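Local coordinates for DUF115 domain-containing protein (Magnetospirillum magneticum AMB-1, PDB 5MU5) that probably transfers sugars onto flagellin as a Maf-family glycosyltransferase and is involved in the formation of bacterial flagella, at residues Asp67-Thr72 / Pro136-Gln141; Leu74-Arg79 / Leu113-Glu118; Arg79-Pro84 / Val207-Leu212; Leu92-Phe97 / Met599-Cys604; Gly120-Val125 / Asn143-His148. All coordinates share one frame; numbering follows the deposited sequence.

From the N terminus, interaction 1 closes the loop from helix 61-71 to helix 134-142, and interaction 2, joining residues 74-79 to 113-118, is nested inside it. Interaction 3 shares Arg79 with interaction 2, crosses interactions 1 and 2, and brings the loop after helix 61-71 onto the start of strand 211-214. Interaction 4 spans some 500 residues, crosses interactions 1, 2 and 3, and ties helix 92-107 to helix 589-609 of the C-terminal helical bundle. Interaction 5 pairs strands 123-127 and 146-150 of the same parallel sheet as strand 211-214; it lies within the loops closed by interactions 3 and 4, follows interaction 2 in series and crosses interaction 1.

Interaction 1: residues Asp67-Thr72 / Pro136-Gln141; sequences DMATRT and PILLEQ
The carbonyl oxygen of Ala69 is gripped by the side-chain amide of Gln141, whose NE2 donates a 2.9 Å hydrogen bond to Ala69 O. This bond joins two helices that run almost parallel: helix 61-71, near its C-terminal end, and helix 134-142, the connecting helix of a beta-alpha-beta unit in the Maf N-terminal domain. Their short axes are 9.1 Å apart and only 11° from parallel. The acceptor lies close to the amide plane of Gln141, whereas NE2 is tilted by 35° from the carbonyl plane of Ala69. An extended chain beyond CG carries the Gln141 amide across the gap. The other end of this amide, OE1, accepts from Arg211, which also sends NH2 to Thr72 OG1 and makes a weak bond to Ala69 O; the bond to OE1 tells which way round the amide lies, and the same arginine meets the end of the first helix. Thr72 OG1 in turn reaches back to Met68 O at 2.6 Å.

Beside the amide the interface is apolar and close. Ala69 points its methyl between two branched residues of the facing helix, with CB 3.8 Å from Ile137 CG2 and 3.9 Å from Leu138 CD2. Thr70 flanks this patch: its OG1, bonded to Glu66 O of its own helix, rests 3.9 Å from Ile137 CG2, while its CA lies 3.5 Å from Gln141 NE2.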
# COMPACT_ATOMS: atom_id res chain seq x y z
N ASP A 67 -11.22 -17.04 32.23
CA ASP A 67 -10.77 -16.05 33.20
C ASP A 67 -9.82 -15.05 32.56
O ASP A 67 -9.83 -13.87 32.91
CB ASP A 67 -10.10 -16.72 34.44
CG ASP A 67 -11.11 -17.40 35.38
OD1 ASP A 67 -12.32 -17.10 35.29
OD2 ASP A 67 -10.70 -18.24 36.22
N MET A 68 -8.98 -15.52 31.64
CA MET A 68 -8.08 -14.62 30.93
C MET A 68 -8.85 -13.63 30.09
O MET A 68 -8.48 -12.46 30.04
CB MET A 68 -7.11 -15.39 30.05
CG MET A 68 -6.06 -16.11 30.86
SD MET A 68 -4.97 -17.12 29.84
CE MET A 68 -4.20 -15.87 28.79
N ALA A 69 -9.93 -14.08 29.44
CA ALA A 69 -10.75 -13.20 28.61
C ALA A 69 -11.44 -12.16 29.49
O ALA A 69 -11.49 -10.99 29.15
CB ALA A 69 -11.78 -14.00 27.81
N THR A 70 -11.96 -12.60 30.63
CA THR A 70 -12.57 -11.69 31.59
C THR A 70 -11.59 -10.67 32.18
O THR A 70 -11.89 -9.49 32.28
CB THR A 70 -13.15 -12.50 32.75
OG1 THR A 70 -14.16 -13.37 32.24
CG2 THR A 70 -13.73 -11.59 33.83
N ARG A 71 -10.41 -11.15 32.55
CA ARG A 71 -9.39 -10.32 33.21
C ARG A 71 -8.70 -9.29 32.29
O ARG A 71 -8.20 -8.28 32.78
CB ARG A 71 -8.33 -11.27 33.83
CG ARG A 71 -7.07 -10.62 34.37
CD ARG A 71 -5.98 -11.63 34.75
NE ARG A 71 -5.24 -12.21 33.62
CZ ARG A 71 -4.22 -11.63 32.95
NH1 ARG A 71 -3.81 -10.38 33.25
NH2 ARG A 71 -3.61 -12.29 31.95
N THR A 72 -8.70 -9.52 30.98
CA THR A 72 -7.94 -8.68 30.04
C THR A 72 -8.76 -7.64 29.26
O THR A 72 -8.31 -7.12 28.25
CB THR A 72 -7.16 -9.55 29.03
OG1 THR A 72 -8.03 -10.49 28.38
CG2 THR A 72 -6.07 -10.28 29.73
N PRO A 136 -17.69 -15.85 23.42
CA PRO A 136 -18.81 -15.14 24.01
C PRO A 136 -18.34 -13.96 24.85
O PRO A 136 -18.86 -12.86 24.70
CB PRO A 136 -19.46 -16.18 24.92
CG PRO A 136 -19.07 -17.51 24.36
CD PRO A 136 -17.79 -17.32 23.61
N ILE A 137 -17.36 -14.18 25.71
CA ILE A 137 -16.86 -13.14 26.63
C ILE A 137 -16.22 -11.95 25.90
O ILE A 137 -16.53 -10.81 26.20
CB ILE A 137 -15.87 -13.73 27.66
CG1 ILE A 137 -16.56 -14.77 28.53
CG2 ILE A 137 -15.29 -12.62 28.54
CD1 ILE A 137 -15.63 -15.67 29.32
N LEU A 138 -15.32 -12.22 24.96
CA LEU A 138 -14.64 -11.16 24.21
C LEU A 138 -15.63 -10.32 23.39
O LEU A 138 -15.52 -9.11 23.30
CB LEU A 138 -13.56 -11.76 23.28
CG LEU A 138 -12.39 -12.54 23.90
CD1 LEU A 138 -11.55 -13.24 22.83
CD2 LEU A 138 -11.52 -11.61 24.71
N LEU A 139 -16.63 -10.99 22.82
CA LEU A 139 -17.65 -10.31 22.02
C LEU A 139 -18.51 -9.39 22.85
O LEU A 139 -18.77 -8.26 22.46
CB LEU A 139 -18.53 -11.34 21.30
CG LEU A 139 -17.75 -12.16 20.26
CD1 LEU A 139 -18.60 -13.29 19.71
CD2 LEU A 139 -17.18 -11.30 19.14
N GLU A 140 -18.91 -9.87 24.02
CA GLU A 140 -19.71 -9.07 24.95
C GLU A 140 -18.93 -7.85 25.46
O GLU A 140 -19.50 -6.78 25.63
CB GLU A 140 -20.20 -9.94 26.12
CG GLU A 140 -21.29 -9.30 26.97
CD GLU A 140 -20.78 -8.22 27.91
OE1 GLU A 140 -19.65 -8.34 28.45
OE2 GLU A 140 -21.52 -7.24 28.13
N GLN A 141 -17.63 -8.00 25.69
CA GLN A 141 -16.81 -6.90 26.18
C GLN A 141 -16.62 -5.81 25.12
O GLN A 141 -16.85 -4.64 25.38
CB GLN A 141 -15.44 -7.40 26.63
CG GLN A 141 -15.46 -8.28 27.88
CD GLN A 141 -14.13 -8.98 28.12
OE1 GLN A 141 -13.36 -9.20 27.19
NE2 GLN A 141 -13.85 -9.33 29.37

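Interaction 2: residues Leu74-Arg79 / Leu113-Glu118; sequences LGPDHR and LQHPEE
Pro76 lies over the imidazole of His115 in a CH-pi contact, its CB 3.7 Å from the ring centroid and only 3° off the ring normal. The two side chains cross at about a right angle, and Pro76 CG sits nearby over the same face, 3.7 Å from His115 CD2. On the opposite face Gln114 CG stands 4.1 Å above the plane, so the imidazole is sandwiched between aliphatic groups of both loops. A chi1 of -62°, with CG anti to the carbonyl carbon, presents the ring face of His115 to Pro76. Exchanging the imidazole for an alanine here would probably leave the Pro76 ring without its partner and open a gap between the two loops.

The second kind of contact is side chain against backbone. Leu74 turns one branch to the end of the facing loop, where CD2 meets Glu117 O at 3.6 Å and Glu118 C at 3.9 Å.

Polar anchoring comes from the surroundings. Glu118 O accepts from the indole NE1 of Trp209, Gln114 O from Arg611, and Arg79 forms a salt bridge with Asp142. Both segments belong to irregular connections of the Maf N-terminal domain, one following helix 61-71 and the other leading into strand 123-127. Between the two loops themselves, then, the joint rests on dispersion and the fit of proline to imidazole, while hydrogen bonds and charges tie each loop to other parts of the fold.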
# COMPACT_ATOMS: atom_id res chain seq x y z
N LEU A 74 -9.47 -4.51 29.78
CA LEU A 74 -9.07 -3.10 29.78
C LEU A 74 -7.57 -2.80 29.68
O LEU A 74 -7.18 -1.67 29.41
CB LEU A 74 -9.61 -2.45 31.05
CG LEU A 74 -11.13 -2.55 31.28
CD1 LEU A 74 -11.51 -2.14 32.70
CD2 LEU A 74 -11.89 -1.71 30.25
N GLY A 75 -6.72 -3.80 29.92
CA GLY A 75 -5.29 -3.57 29.92
C GLY A 75 -4.77 -3.26 28.53
O GLY A 75 -5.15 -3.93 27.57
N PRO A 76 -3.90 -2.26 28.40
CA PRO A 76 -3.28 -1.96 27.11
C PRO A 76 -2.33 -3.03 26.57
O PRO A 76 -2.07 -3.03 25.38
CB PRO A 76 -2.52 -0.65 27.38
CG PRO A 76 -2.23 -0.68 28.85
CD PRO A 76 -3.43 -1.35 29.46
N ASP A 77 -1.83 -3.95 27.40
CA ASP A 77 -0.89 -4.98 26.91
C ASP A 77 -1.50 -5.84 25.80
O ASP A 77 -0.79 -6.28 24.91
CB ASP A 77 -0.46 -5.95 28.02
CG ASP A 77 0.45 -5.32 29.07
OD1 ASP A 77 0.82 -4.11 29.00
OD2 ASP A 77 0.80 -6.07 30.01
N HIS A 78 -2.80 -6.07 25.89
CA HIS A 78 -3.53 -6.95 24.97
C HIS A 78 -4.34 -6.17 23.91
O HIS A 78 -5.42 -6.58 23.50
CB HIS A 78 -4.47 -7.84 25.81
CG HIS A 78 -3.81 -8.39 27.04
ND1 HIS A 78 -2.78 -9.31 26.99
CD2 HIS A 78 -3.99 -8.11 28.36
CE1 HIS A 78 -2.37 -9.59 28.21
NE2 HIS A 78 -3.10 -8.88 29.06
N ARG A 79 -3.78 -5.04 23.49
CA ARG A 79 -4.41 -4.11 22.58
C ARG A 79 -3.37 -3.46 21.67
O ARG A 79 -2.21 -3.33 22.05
CB ARG A 79 -5.04 -2.97 23.39
CG ARG A 79 -6.14 -3.37 24.34
CD ARG A 79 -7.45 -3.53 23.60
NE ARG A 79 -8.53 -3.85 24.52
CZ ARG A 79 -9.81 -3.90 24.18
NH1 ARG A 79 -10.20 -3.61 22.97
NH2 ARG A 79 -10.72 -4.21 25.08
N LEU A 113 -7.16 10.67 28.28
CA LEU A 113 -6.36 9.66 28.92
C LEU A 113 -5.36 9.09 27.92
O LEU A 113 -5.56 9.12 26.71
CB LEU A 113 -7.25 8.51 29.37
CG LEU A 113 -8.39 8.79 30.32
CD1 LEU A 113 -9.30 7.58 30.33
CD2 LEU A 113 -7.88 9.11 31.72
N GLN A 114 -4.28 8.53 28.45
CA GLN A 114 -3.30 7.86 27.61
C GLN A 114 -3.95 6.62 26.97
O GLN A 114 -3.80 6.38 25.80
CB GLN A 114 -2.09 7.42 28.44
CG GLN A 114 -0.91 6.95 27.59
CD GLN A 114 0.13 6.13 28.36
OE1 GLN A 114 0.14 6.08 29.59
NE2 GLN A 114 1.01 5.47 27.62
N HIS A 115 -4.68 5.85 27.77
CA HIS A 115 -5.31 4.63 27.30
C HIS A 115 -6.79 4.74 27.55
O HIS A 115 -7.21 5.37 28.52
CB HIS A 115 -4.74 3.40 28.04
CG HIS A 115 -3.27 3.18 27.84
ND1 HIS A 115 -2.70 3.14 26.59
CD2 HIS A 115 -2.27 2.97 28.72
CE1 HIS A 115 -1.40 2.93 26.71
NE2 HIS A 115 -1.11 2.83 27.99
N PRO A 116 -7.61 4.13 26.69
CA PRO A 116 -9.03 4.18 26.99
C PRO A 116 -9.38 3.47 28.33
O PRO A 116 -8.76 2.47 28.69
CB PRO A 116 -9.66 3.41 25.82
CG PRO A 116 -8.66 3.49 24.73
CD PRO A 116 -7.35 3.41 25.44
N GLU A 117 -10.38 4.00 29.03
CA GLU A 117 -10.92 3.33 30.22
C GLU A 117 -12.11 2.43 29.87
O GLU A 117 -12.69 1.80 30.75
CB GLU A 117 -11.35 4.34 31.27
CG GLU A 117 -10.25 4.63 32.29
CD GLU A 117 -10.62 5.74 33.27
OE1 GLU A 117 -11.80 6.18 33.29
OE2 GLU A 117 -9.73 6.17 34.03
N GLU A 118 -12.45 2.35 28.59
CA GLU A 118 -13.58 1.57 28.13
C GLU A 118 -13.09 0.42 27.23
O GLU A 118 -12.07 0.53 26.55
CB GLU A 118 -14.54 2.49 27.35
CG GLU A 118 -13.88 3.27 26.19
CD GLU A 118 -14.85 4.09 25.35
OE1 GLU A 118 -15.99 4.37 25.81
OE2 GLU A 118 -14.46 4.47 24.21

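Interaction 3: residues Arg79-Pro84 / Val207-Leu212; sequences RISAAP and VDWTRL
Ile80 and the turn ahead of strand 211-214 are joined by two backbone hydrogen bonds, which hold the loop 79-84 against the turn leading into an outermost strand of the four-stranded parallel sheet. Ile80 N donates to Thr210 O at 3.1 Å, in the carbonyl plane and on a lone pair; Trp209 N returns a 2.8 Å bond to Ile80 O, approaching from above the carbonyl plane. Residues 207-210 make a type II beta turn in which Trp209 takes a positive phi (71°), and a single bridge pairs Arg79 with Arg211.

Stacking dominates the side chains. A bend at chi2 (-81°) lays Arg79 along the indole of Trp209: its CG stands over the six-membered ring, 3.7 Å from the centroid, and its guanidinium lies flat on the five-membered ring with the planes 8° apart, a cation-pi contact. Arg211 CD covers the other face of this guanidinium, 3.5 Å from Arg79 CZ. With an alanine at Trp209, Arg79 would lose its aromatic floor and would probably turn more freely, and Glu118 O would be left without its indole donor.

Polar bonds hold the guanidinium groups. Arg79 NH1 donates in the guanidinium plane to the backbone Trp209 O at 2.8 Å and also binds Gly120 O. Both arginines pair with the carboxylate of Asp142, Arg211 also bonds to Gln141, and Asp208 binds Lys610 and Arg611.

Apolar contacts complete the interface. Ile80 lies alongside Thr210, and its CG1 is 3.8 Å from Thr210 CB, while its CD1 reaches Leu212 CD1 at 4.0 Å.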
# COMPACT_ATOMS: atom_id res chain seq x y z
N ARG A 79 -3.78 -5.04 23.49
CA ARG A 79 -4.41 -4.11 22.58
C ARG A 79 -3.37 -3.46 21.67
O ARG A 79 -2.21 -3.33 22.05
CB ARG A 79 -5.04 -2.97 23.39
CG ARG A 79 -6.14 -3.37 24.34
CD ARG A 79 -7.45 -3.53 23.60
NE ARG A 79 -8.53 -3.85 24.52
CZ ARG A 79 -9.81 -3.90 24.18
NH1 ARG A 79 -10.20 -3.61 22.97
NH2 ARG A 79 -10.72 -4.21 25.08
N ILE A 80 -3.81 -3.04 20.50
CA ILE A 80 -3.02 -2.14 19.67
C ILE A 80 -3.21 -0.74 20.27
O ILE A 80 -4.33 -0.37 20.60
CB ILE A 80 -3.52 -2.14 18.21
CG1 ILE A 80 -3.37 -3.53 17.56
CG2 ILE A 80 -2.81 -1.10 17.37
CD1 ILE A 80 -1.97 -4.08 17.51
N SER A 81 -2.12 0.00 20.44
CA SER A 81 -2.16 1.41 20.89
C SER A 81 -1.40 2.28 19.88
O SER A 81 -0.22 2.59 20.09
CB SER A 81 -1.52 1.58 22.26
OG SER A 81 -2.18 0.76 23.20
N ALA A 82 -2.09 2.67 18.81
CA ALA A 82 -1.50 3.51 17.75
C ALA A 82 -1.81 5.00 17.90
O ALA A 82 -2.92 5.43 17.58
CB ALA A 82 -1.97 3.02 16.38
N ALA A 83 -0.85 5.80 18.38
CA ALA A 83 -1.02 7.26 18.48
C ALA A 83 -1.17 7.85 17.06
O ALA A 83 -0.68 7.26 16.11
CB ALA A 83 0.14 7.91 19.23
N PRO A 84 -1.83 9.02 16.92
CA PRO A 84 -2.21 9.52 15.59
C PRO A 84 -1.17 10.25 14.70
O PRO A 84 -1.51 10.59 13.56
CB PRO A 84 -3.39 10.46 15.88
CG PRO A 84 -3.45 10.61 17.37
CD PRO A 84 -2.23 9.98 17.97
N VAL A 207 -7.36 0.71 13.50
CA VAL A 207 -6.79 -0.40 14.26
C VAL A 207 -6.61 -0.06 15.72
O VAL A 207 -6.36 -0.96 16.50
CB VAL A 207 -5.43 -0.87 13.71
CG1 VAL A 207 -5.64 -1.58 12.39
CG2 VAL A 207 -4.42 0.27 13.62
N ASP A 208 -6.71 1.21 16.10
CA ASP A 208 -6.50 1.58 17.49
C ASP A 208 -7.41 0.80 18.46
O ASP A 208 -8.61 0.71 18.27
CB ASP A 208 -6.68 3.07 17.72
CG ASP A 208 -6.54 3.45 19.18
OD1 ASP A 208 -5.43 3.33 19.73
OD2 ASP A 208 -7.54 3.84 19.80
N TRP A 209 -6.80 0.22 19.49
CA TRP A 209 -7.50 -0.47 20.57
C TRP A 209 -8.10 -1.79 20.12
O TRP A 209 -9.03 -2.31 20.75
CB TRP A 209 -8.53 0.44 21.23
CG TRP A 209 -8.76 0.17 22.71
CD1 TRP A 209 -9.95 -0.13 23.31
CD2 TRP A 209 -7.78 0.19 23.75
NE1 TRP A 209 -9.76 -0.31 24.67
CE2 TRP A 209 -8.43 -0.11 24.95
CE3 TRP A 209 -6.41 0.45 23.78
CZ2 TRP A 209 -7.77 -0.16 26.17
CZ3 TRP A 209 -5.75 0.39 25.00
CH2 TRP A 209 -6.42 0.09 26.16
N THR A 210 -7.56 -2.34 19.04
CA THR A 210 -7.89 -3.68 18.59
C THR A 210 -7.53 -4.68 19.72
O THR A 210 -6.41 -4.68 20.23
CB THR A 210 -7.08 -4.03 17.31
OG1 THR A 210 -7.51 -3.18 16.22
CG2 THR A 210 -7.25 -5.50 16.91
N ARG A 211 -8.49 -5.50 20.11
CA ARG A 211 -8.27 -6.55 21.08
C ARG A 211 -7.51 -7.69 20.43
O ARG A 211 -7.88 -8.17 19.36
CB ARG A 211 -9.63 -7.07 21.59
CG ARG A 211 -9.54 -8.05 22.76
CD ARG A 211 -9.19 -7.36 24.07
NE ARG A 211 -9.30 -8.28 25.20
CZ ARG A 211 -10.41 -8.53 25.89
NH1 ARG A 211 -11.56 -7.95 25.56
NH2 ARG A 211 -10.38 -9.39 26.91
N LEU A 212 -6.44 -8.12 21.09
CA LEU A 212 -5.65 -9.26 20.68
C LEU A 212 -5.83 -10.36 21.73
O LEU A 212 -5.87 -10.07 22.93
CB LEU A 212 -4.20 -8.87 20.62
CG LEU A 212 -3.90 -7.67 19.71
CD1 LEU A 212 -2.45 -7.26 19.88
CD2 LEU A 212 -4.21 -8.04 18.27

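Interaction 4: residues Leu92-Phe97 / Met599-Cys604; sequences LIVKRF and MMAAMC
Val94 opens the contact with residues 599-604, and both of its methyls are engaged. CG2 faces Met600, 3.8 Å from its CB, and lies 3.9 Å from the backbone N of Ala601. CG1 meets the thiol sulfur of Cys604 at 3.7 Å. The valine therefore straddles one turn of the opposite helix, and the nearest CA pair of the two segments is Val94 and Ala601, 5.4 Å apart.

One turn on, Phe97 is also aimed at the partner helix, its CG anti to the backbone N (chi1 170°), which swings the ring onto Ala601. Its CD2 touches Ala601 CB at 3.8 Å, and its CE2 lies 3.5 Å from Ala601 O, so the ring leans on the small residue and its carbonyl. The short axes run 9.4 Å apart and cross at -27°. Helix 618-646 packs alongside, with Met632 against Ala601 and Glu628 against Phe97.

The contact is almost wholly apolar, made of methyls, a methylene, a thiol sulfur and ring carbons, so the two helices, from the Maf N-terminal and helical-bundle family regions, are held here by packing of Val94 and Phe97 around Ala601, Met600 and Cys604 rather than by polar bonds.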
# COMPACT_ATOMS: atom_id res chain seq x y z
N LEU A 92 -2.42 18.97 5.59
CA LEU A 92 -2.88 20.23 6.20
C LEU A 92 -4.36 20.20 6.62
O LEU A 92 -4.75 20.77 7.62
CB LEU A 92 -2.68 21.39 5.21
CG LEU A 92 -1.26 21.56 4.68
CD1 LEU A 92 -1.25 22.60 3.57
CD2 LEU A 92 -0.30 21.91 5.81
N ILE A 93 -5.18 19.52 5.84
CA ILE A 93 -6.59 19.46 6.14
C ILE A 93 -6.87 18.68 7.42
O ILE A 93 -7.65 19.12 8.26
CB ILE A 93 -7.36 18.93 4.95
CG1 ILE A 93 -7.25 19.96 3.82
CG2 ILE A 93 -8.81 18.69 5.32
CD1 ILE A 93 -7.85 19.53 2.51
N VAL A 94 -6.22 17.55 7.59
CA VAL A 94 -6.42 16.76 8.78
C VAL A 94 -5.79 17.45 9.96
O VAL A 94 -6.31 17.38 11.05
CB VAL A 94 -5.86 15.34 8.60
CG1 VAL A 94 -5.94 14.55 9.91
CG2 VAL A 94 -6.66 14.62 7.53
N LYS A 95 -4.67 18.13 9.73
CA LYS A 95 -3.96 18.84 10.78
C LYS A 95 -4.89 19.87 11.42
O LYS A 95 -5.00 19.94 12.64
CB LYS A 95 -2.73 19.51 10.18
CG LYS A 95 -1.74 20.06 11.18
CD LYS A 95 -0.81 21.07 10.52
CE LYS A 95 0.10 21.73 11.54
NZ LYS A 95 0.63 23.01 10.99
N ARG A 96 -5.55 20.65 10.58
CA ARG A 96 -6.51 21.66 11.02
C ARG A 96 -7.68 21.03 11.78
O ARG A 96 -8.12 21.52 12.81
CB ARG A 96 -7.06 22.40 9.80
CG ARG A 96 -7.85 23.65 10.12
CD ARG A 96 -6.87 24.78 10.41
NE ARG A 96 -7.39 25.75 11.35
CZ ARG A 96 -6.71 26.81 11.79
NH1 ARG A 96 -5.46 27.02 11.39
NH2 ARG A 96 -7.27 27.64 12.66
N PHE A 97 -8.20 19.95 11.23
CA PHE A 97 -9.29 19.24 11.85
C PHE A 97 -8.90 18.79 13.26
O PHE A 97 -9.64 18.99 14.22
CB PHE A 97 -9.71 18.03 10.99
CG PHE A 97 -10.67 17.10 11.68
CD1 PHE A 97 -11.99 17.46 11.87
CD2 PHE A 97 -10.25 15.86 12.12
CE1 PHE A 97 -12.89 16.59 12.49
CE2 PHE A 97 -11.13 14.99 12.75
CZ PHE A 97 -12.45 15.36 12.93
N MET A 599 -10.26 9.49 5.74
CA MET A 599 -9.91 8.34 6.58
C MET A 599 -8.89 8.69 7.65
O MET A 599 -8.91 8.13 8.74
CB MET A 599 -9.40 7.16 5.75
CG MET A 599 -10.47 6.38 5.00
SD MET A 599 -11.70 5.56 6.04
CE MET A 599 -12.95 6.82 6.20
N MET A 600 -8.00 9.61 7.35
CA MET A 600 -7.07 10.05 8.35
C MET A 600 -7.76 10.89 9.40
O MET A 600 -7.40 10.79 10.59
CB MET A 600 -5.95 10.84 7.70
CG MET A 600 -5.09 9.93 6.88
SD MET A 600 -4.48 8.57 7.90
CE MET A 600 -3.24 9.51 8.83
N ALA A 601 -8.73 11.71 8.98
CA ALA A 601 -9.53 12.45 9.94
C ALA A 601 -10.26 11.47 10.87
O ALA A 601 -10.26 11.65 12.07
CB ALA A 601 -10.49 13.37 9.25
N ALA A 602 -10.81 10.40 10.31
CA ALA A 602 -11.52 9.39 11.10
C ALA A 602 -10.62 8.69 12.07
O ALA A 602 -11.03 8.39 13.18
CB ALA A 602 -12.21 8.37 10.22
N MET A 603 -9.40 8.43 11.65
CA MET A 603 -8.43 7.79 12.50
C MET A 603 -8.13 8.67 13.71
O MET A 603 -8.02 8.15 14.85
CB MET A 603 -7.14 7.58 11.74
CG MET A 603 -6.15 6.74 12.52
SD MET A 603 -4.50 7.09 11.95
CE MET A 603 -4.29 8.64 12.83
N CYS A 604 -7.97 9.97 13.46
CA CYS A 604 -7.71 10.98 14.50
C CYS A 604 -8.84 11.07 15.50
O CYS A 604 -8.63 10.89 16.69
CB CYS A 604 -7.44 12.36 13.88
SG CYS A 604 -5.87 12.41 12.95

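Interaction 5: residues Gly120-Val125 / Asn143-His148; sequences GGFHMV and NPAGIH
His123 points its side chain to the sheet face it shares with His148, and chi1 of -63° sets the ring beside its own backbone N. CB starts 4.2 Å from Gly146 O. A side chain on Gly146 would run into ND1, so the glycine gives the ring its place. Phe122 CD1 covers one face of the imidazole, 3.4 Å above its plane. ND1 makes a 3.1 Å hydrogen bond with His148 NE2, edge to edge, the two rings inclined by 34°. CE1 follows it round, also nearest to that nitrogen. At the far tip NE2 bonds to Cys203 O, just after helix 188-202, while His148 ND1 pairs with Asn181 of the next strand, 180-183.

The backbones behind these rings are neighbouring parallel strands, 123-127 and 146-150, joined by helix 134-142 in a beta-alpha-beta crossover. Met124 N donates to Gly146 O at 2.8 Å, nearly along the C=O axis, and Met124 O receives His148 N in much the same way. Phe122 O is gripped twice, by Ala145 N at 2.7 Å and by Gly146 N at 3.0 Å, where the second strand begins.

On the other face of the sheet, that of Met124 and Ile147, Met124 CB packs on Pro144 CB at 3.7 Å, and Met124 also touches Leu138 of the crossover helix. Close to the strand start the Phe122 ring lies flat under the Ala145 methyl, with Ala145 CB 3.6 Å from the ring centroid, over its face.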
# COMPACT_ATOMS: atom_id res chain seq x y z
N GLY A 120 -13.64 -1.80 23.89
CA GLY A 120 -14.19 -1.44 22.58
C GLY A 120 -13.27 -1.82 21.44
O GLY A 120 -12.70 -2.92 21.43
N GLY A 121 -13.12 -0.93 20.47
CA GLY A 121 -12.29 -1.19 19.30
C GLY A 121 -13.08 -1.84 18.17
O GLY A 121 -13.95 -2.71 18.41
N PHE A 122 -12.78 -1.41 16.95
CA PHE A 122 -13.48 -1.87 15.76
C PHE A 122 -13.17 -3.33 15.48
O PHE A 122 -14.09 -4.11 15.23
CB PHE A 122 -13.07 -1.04 14.56
CG PHE A 122 -13.88 -1.31 13.33
CD1 PHE A 122 -13.60 -2.40 12.52
CD2 PHE A 122 -14.92 -0.47 12.97
CE1 PHE A 122 -14.34 -2.66 11.38
CE2 PHE A 122 -15.66 -0.71 11.83
CZ PHE A 122 -15.38 -1.82 11.04
N HIS A 123 -11.88 -3.68 15.54
CA HIS A 123 -11.40 -5.01 15.19
C HIS A 123 -11.08 -5.84 16.40
O HIS A 123 -10.65 -5.32 17.44
CB HIS A 123 -10.13 -4.90 14.36
CG HIS A 123 -10.31 -4.21 13.05
ND1 HIS A 123 -10.85 -4.85 11.96
CD2 HIS A 123 -9.98 -2.97 12.63
CE1 HIS A 123 -10.85 -4.03 10.92
NE2 HIS A 123 -10.34 -2.88 11.31
N MET A 124 -11.29 -7.13 16.27
CA MET A 124 -10.88 -8.11 17.26
C MET A 124 -10.11 -9.19 16.54
O MET A 124 -10.60 -9.73 15.53
CB MET A 124 -12.08 -8.76 17.91
CG MET A 124 -11.68 -9.99 18.69
SD MET A 124 -12.94 -10.43 19.87
CE MET A 124 -12.74 -9.06 21.02
N VAL A 125 -8.93 -9.52 17.05
CA VAL A 125 -8.09 -10.55 16.45
C VAL A 125 -7.84 -11.71 17.42
O VAL A 125 -7.26 -11.53 18.47
CB VAL A 125 -6.75 -9.98 16.01
CG1 VAL A 125 -5.87 -11.08 15.44
CG2 VAL A 125 -6.93 -8.88 14.98
N ASN A 143 -17.76 -5.87 21.55
CA ASN A 143 -18.70 -5.73 20.44
C ASN A 143 -17.99 -5.27 19.14
O ASN A 143 -18.31 -4.23 18.57
CB ASN A 143 -19.82 -4.80 20.84
CG ASN A 143 -20.95 -4.79 19.83
OD1 ASN A 143 -21.44 -5.84 19.39
ND2 ASN A 143 -21.40 -3.59 19.47
N PRO A 144 -16.99 -6.05 18.69
CA PRO A 144 -16.23 -5.65 17.52
C PRO A 144 -17.06 -5.69 16.25
O PRO A 144 -18.03 -6.41 16.18
CB PRO A 144 -15.10 -6.69 17.47
CG PRO A 144 -15.71 -7.90 18.10
CD PRO A 144 -16.54 -7.34 19.21
N ALA A 145 -16.69 -4.89 15.26
CA ALA A 145 -17.35 -4.88 13.98
C ALA A 145 -16.62 -5.82 13.02
O ALA A 145 -17.21 -6.31 12.09
CB ALA A 145 -17.36 -3.48 13.42
N GLY A 146 -15.31 -6.00 13.23
CA GLY A 146 -14.45 -6.86 12.42
C GLY A 146 -13.85 -7.93 13.31
O GLY A 146 -13.27 -7.62 14.36
N ILE A 147 -14.04 -9.19 12.94
CA ILE A 147 -13.61 -10.32 13.77
C ILE A 147 -12.79 -11.22 12.89
O ILE A 147 -13.23 -11.69 11.83
CB ILE A 147 -14.82 -11.08 14.33
CG1 ILE A 147 -15.70 -10.13 15.15
CG2 ILE A 147 -14.35 -12.27 15.18
CD1 ILE A 147 -16.98 -10.77 15.64
N HIS A 148 -11.57 -11.46 13.34
CA HIS A 148 -10.57 -12.17 12.56
C HIS A 148 -10.00 -13.28 13.42
O HIS A 148 -9.39 -13.05 14.47
CB HIS A 148 -9.50 -11.18 12.14
CG HIS A 148 -10.06 -9.90 11.63
ND1 HIS A 148 -10.66 -9.80 10.40
CD2 HIS A 148 -10.15 -8.67 12.19
CE1 HIS A 148 -11.08 -8.56 10.21
NE2 HIS A 148 -10.80 -7.86 11.29